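Local coordinates for epimerase domain-containing protein (Bacillus cereus HuA2-4, PDB 6ZLK), which interconverts UDP-glucuronic acid and UDP-galacturonic acid as an NAD-dependent 4-epimerase, at residues 121-127 with 171-177. Sequence-based numbering, arbitrary orientation.
Sequences FIHISTS and IVILRYF. With UGA (uridine-5'-diphosphate-glucuronic acid), chain F.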
loop_
_atom_site.group_PDB
_atom_site.type_symbol
_atom_site.label_atom_id
_atom_site.label_comp_id
_atom_site.label_asym_id
_atom_site.label_seq_id
_atom_site.Cartn_x
_atom_site.Cartn_y
_atom_site.Cartn_z
ATOM N N PHE A 121 1.254 -20.133 -0.162
ATOM C CA PHE A 121 0.373 -19.055 -0.633
ATOM C C PHE A 121 1.182 -18.246 -1.604
ATOM O O PHE A 121 2.076 -17.489 -1.186
ATOM C CB PHE A 121 -0.146 -18.205 0.519
ATOM C CG PHE A 121 -1.119 -17.149 0.092
ATOM C CD1 PHE A 121 -0.724 -15.955 -0.473
ATOM C CD2 PHE A 121 -2.462 -17.324 0.347
ATOM C CE1 PHE A 121 -1.655 -14.991 -0.848
ATOM C CE2 PHE A 121 -3.387 -16.348 0.040
ATOM C CZ PHE A 121 -2.995 -15.199 -0.610
ATOM N N ILE A 122 0.987 -18.501 -2.903
ATOM C CA ILE A 122 1.824 -17.952 -3.975
ATOM C C ILE A 122 1.119 -16.722 -4.524
ATOM O O ILE A 122 0.135 -16.866 -5.239
ATOM C CB ILE A 122 2.176 -18.982 -5.035
ATOM C CG1 ILE A 122 2.805 -20.231 -4.423
ATOM C CG2 ILE A 122 3.093 -18.379 -6.076
ATOM C CD1 ILE A 122 3.001 -21.383 -5.371
ATOM N N HIS A 123 1.613 -15.572 -4.139
ATOM C CA HIS A 123 1.019 -14.247 -4.431
ATOM C C HIS A 123 1.663 -13.662 -5.657
ATOM O O HIS A 123 2.891 -13.460 -5.668
ATOM C CB HIS A 123 1.150 -13.349 -3.200
ATOM C CG HIS A 123 0.614 -11.994 -3.440
ATOM N ND1 HIS A 123 -0.698 -11.698 -3.173
ATOM C CD2 HIS A 123 1.191 -10.863 -3.904
ATOM C CE1 HIS A 123 -0.911 -10.430 -3.508
ATOM N NE2 HIS A 123 0.234 -9.882 -3.957
ATOM N N ILE A 124 0.897 -13.341 -6.678
ATOM C CA ILE A 124 1.439 -12.786 -7.915
ATOM C C ILE A 124 1.405 -11.261 -7.858
ATOM O O ILE A 124 0.349 -10.676 -7.594
ATOM C CB ILE A 124 0.701 -13.350 -9.130
ATOM C CG1 ILE A 124 1.304 -14.708 -9.535
ATOM C CG2 ILE A 124 0.803 -12.359 -10.256
ATOM C CD1 ILE A 124 1.463 -15.680 -8.467
ATOM N N SER A 125 2.576 -10.672 -7.948
ATOM C CA SER A 125 2.751 -9.212 -7.981
ATOM C C SER A 125 3.360 -8.786 -9.319
ATOM O O SER A 125 3.381 -9.567 -10.312
ATOM C CB SER A 125 3.545 -8.794 -6.769
ATOM O OG SER A 125 3.591 -7.383 -6.692
ATOM N N THR A 126 3.909 -7.580 -9.370
ATOM C CA THR A 126 4.224 -6.895 -10.631
ATOM C C THR A 126 5.540 -6.146 -10.513
ATOM O O THR A 126 5.836 -5.539 -9.403
ATOM C CB THR A 126 3.053 -5.974 -10.982
ATOM O OG1 THR A 126 3.458 -5.238 -12.139
ATOM C CG2 THR A 126 2.732 -4.989 -9.890
ATOM N N SER A 127 6.241 -6.049 -11.640
ATOM C CA SER A 127 7.367 -5.117 -11.821
ATOM C C SER A 127 6.901 -3.679 -11.537
ATOM O O SER A 127 7.791 -2.838 -11.295
ATOM C CB SER A 127 7.974 -5.202 -13.178
ATOM O OG SER A 127 7.034 -4.832 -14.151
ATOM N N ILE A 171 3.795 -17.608 2.623
ATOM C CA ILE A 171 3.736 -16.750 1.417
ATOM C C ILE A 171 4.981 -16.922 0.577
ATOM O O ILE A 171 6.093 -17.107 1.088
ATOM C CB ILE A 171 3.464 -15.274 1.766
ATOM C CG1 ILE A 171 4.662 -14.598 2.431
ATOM C CG2 ILE A 171 2.191 -15.159 2.570
ATOM C CD1 ILE A 171 5.449 -13.697 1.527
ATOM N N VAL A 172 4.793 -16.776 -0.734
ATOM C CA VAL A 172 5.850 -16.602 -1.738
ATOM C C VAL A 172 5.327 -15.505 -2.666
ATOM O O VAL A 172 4.137 -15.589 -3.033
ATOM C CB VAL A 172 6.070 -17.889 -2.556
ATOM C CG1 VAL A 172 7.111 -17.630 -3.615
ATOM C CG2 VAL A 172 6.436 -19.093 -1.664
ATOM N N ILE A 173 6.153 -14.543 -2.986
ATOM C CA ILE A 173 5.733 -13.449 -3.903
ATOM C C ILE A 173 6.485 -13.549 -5.219
ATOM O O ILE A 173 7.699 -13.593 -5.234
ATOM C CB ILE A 173 5.889 -12.068 -3.244
ATOM C CG1 ILE A 173 4.976 -11.889 -2.025
ATOM C CG2 ILE A 173 5.711 -10.980 -4.295
ATOM C CD1 ILE A 173 5.390 -10.779 -1.096
ATOM N N LEU A 174 5.769 -13.625 -6.327
ATOM C CA LEU A 174 6.357 -13.607 -7.675
ATOM C C LEU A 174 6.047 -12.241 -8.286
ATOM O O LEU A 174 4.894 -11.874 -8.374
ATOM C CB LEU A 174 5.833 -14.749 -8.558
ATOM C CG LEU A 174 5.901 -16.141 -7.967
ATOM C CD1 LEU A 174 5.341 -17.174 -8.974
ATOM C CD2 LEU A 174 7.346 -16.458 -7.598
ATOM N N ARG A 175 7.066 -11.511 -8.685
ATOM C CA ARG A 175 6.894 -10.253 -9.445
ATOM C C ARG A 175 7.084 -10.533 -10.924
ATOM O O ARG A 175 8.233 -10.679 -11.415
ATOM C CB ARG A 175 7.902 -9.186 -8.997
ATOM C CG ARG A 175 7.622 -8.694 -7.597
ATOM C CD ARG A 175 8.735 -7.773 -7.146
ATOM N NE ARG A 175 8.372 -7.195 -5.863
ATOM C CZ ARG A 175 9.214 -6.523 -5.075
ATOM N NH1 ARG A 175 10.463 -6.341 -5.420
ATOM N NH2 ARG A 175 8.817 -6.043 -3.918
ATOM N N TYR A 176 5.986 -10.601 -11.643
ATOM C CA TYR A 176 6.043 -10.709 -13.122
ATOM C C TYR A 176 6.426 -9.391 -13.791
ATOM O O TYR A 176 6.018 -8.320 -13.382
ATOM C CB TYR A 176 4.644 -11.077 -13.610
ATOM C CG TYR A 176 4.092 -12.439 -13.259
ATOM C CD1 TYR A 176 4.830 -13.483 -12.709
ATOM C CD2 TYR A 176 2.737 -12.660 -13.442
ATOM C CE1 TYR A 176 4.268 -14.711 -12.442
ATOM C CE2 TYR A 176 2.149 -13.871 -13.123
ATOM C CZ TYR A 176 2.915 -14.923 -12.669
ATOM O OH TYR A 176 2.315 -16.133 -12.398
ATOM N N PHE A 177 7.160 -9.509 -14.888
ATOM C CA PHE A 177 7.487 -8.418 -15.830
ATOM C C PHE A 177 6.778 -8.647 -17.169
ATOM O O PHE A 177 6.964 -9.677 -17.893
ATOM C CB PHE A 177 8.989 -8.358 -16.039
ATOM C CG PHE A 177 9.783 -7.891 -14.841
ATOM C CD1 PHE A 177 9.770 -8.555 -13.627
ATOM C CD2 PHE A 177 10.505 -6.719 -14.953
ATOM C CE1 PHE A 177 10.467 -8.034 -12.552
ATOM C CE2 PHE A 177 11.234 -6.209 -13.882
ATOM C CZ PHE A 177 11.194 -6.863 -12.670
HETATM C "C1'" UGA F . 1.941 -4.902 -17.971
HETATM C "C2'" UGA F . 0.566 -5.307 -17.463
HETATM O "O2'" UGA F . -0.395 -4.506 -18.141
HETATM C "C3'" UGA F . 0.413 -5.113 -15.973
HETATM O "O3'" UGA F . -0.802 -5.757 -15.583
HETATM C "C4'" UGA F . 1.587 -5.685 -15.197
HETATM O "O4'" UGA F . 1.455 -5.306 -13.821
HETATM C "C5'" UGA F . 2.909 -5.152 -15.772
HETATM O "O5'" UGA F . 2.973 -5.450 -17.170
HETATM C "C6'" UGA F . 4.203 -5.684 -15.134
HETATM O "O'P" UGA F . 4.262 -5.875 -13.941
HETATM O "O'Q" UGA F . 5.174 -5.850 -15.822
HETATM P PB UGA F . 2.953 -2.724 -19.036
HETATM O O1B UGA F . 4.384 -3.008 -18.860
HETATM O O2B UGA F . 2.428 -1.333 -19.004
HETATM O O3B UGA F . 1.968 -3.490 -18.029
HETATM O O3A UGA F . 2.526 -3.453 -20.389
HETATM P PA UGA F . 1.872 -3.038 -21.786
HETATM O O1A UGA F . 0.499 -2.595 -21.529
HETATM O O2A UGA F . 2.135 -4.152 -22.712
HETATM O O5D UGA F . 2.748 -1.751 -22.207
HETATM C C5D UGA F . 4.131 -1.815 -22.496
HETATM C C4D UGA F . 4.537 -0.508 -23.108
HETATM O O4D UGA F . 3.766 -0.250 -24.307
HETATM C C3D UGA F . 4.336 0.714 -22.207
HETATM O O3D UGA F . 5.592 1.395 -22.239
HETATM C C2D UGA F . 3.211 1.513 -22.871
HETATM O O2D UGA F . 3.524 2.896 -22.895
HETATM C C1D UGA F . 3.296 1.080 -24.329
HETATM N N1 UGA F . 2.016 1.098 -25.052
HETATM C C6 UGA F . 0.922 0.419 -24.590
HETATM C C2 UGA F . 2.027 1.716 -26.295
HETATM O O2 UGA F . 2.984 2.345 -26.732
HETATM N N3 UGA F . 0.873 1.578 -26.998
HETATM C C4 UGA F . -0.266 0.917 -26.601
HETATM O O4 UGA F . -1.235 0.929 -27.356
HETATM C C5 UGA F . -0.211 0.320 -25.293
#
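Val-172 and Leu-174 tie strand 171-176 to strand 121-126 through both their N-H and C=O groups, the regular pattern of parallel neighbours. The N-H of Val-172 goes to the carbonyl of Phe-121, and its own oxygen accepts from His-123 N at 2.8 Å. Leu-174 repeats this between the carbonyl of His-123 and the N-H of Ser-125. The next bond is less direct: Tyr-176 N meets Ser-125 O at 3.1 Å from above the carbonyl plane, 48° out of it. Ser-127 N closes the series on Tyr-176 O, while Thr-126 N, buried here, finds no partner.

Apolar packing dominates the face bearing Ile-122, Ile-124, Leu-174 and Tyr-176. Leu-174 CD1 lies 3.9 Å from Ile-122 CG2 and also reaches the CD1 end of Ile-124. With both branches Ile-124 leans obliquely on the Tyr-176 ring, CG2 being 3.5 Å from CE2 and CG1 3.4 Å from the phenolic OH, whose hydrogen-bond partner is Thr-225. On the other face Ser-125 CB touches Ile-173 CG2; Glu-157 of helix 148-167 binds Ser-125 OG and forms a salt bridge with the extended Arg-175.

At the C-terminal ends, Ser-127 CB sits over the centre of the Phe-177 ring in a CH-pi contact, 3.4 Å from the centroid. With chi1 at 63°, Ser-127 OG stands between its backbone N and carbonyl carbon and comes within 2.7 Å of O'Q of the UGA carboxylate, with O'P also in range; in the UGB copy it bonds O3'. Thr-126 OG1 bonds Ser-128 N and O4' of UGB; its approach to UGA O4' is less certain, OG1 falling too close to a carboxylate oxygen of that copy. NAD touches Ile-124, Ser-125, Thr-126 and Tyr-176. Parallel strands joined through helix 148-167 and ending at cofactor and sugar characterise the Rossmann-fold core of NAD-dependent epimerases of the short-chain dehydrogenase/reductase superfamily.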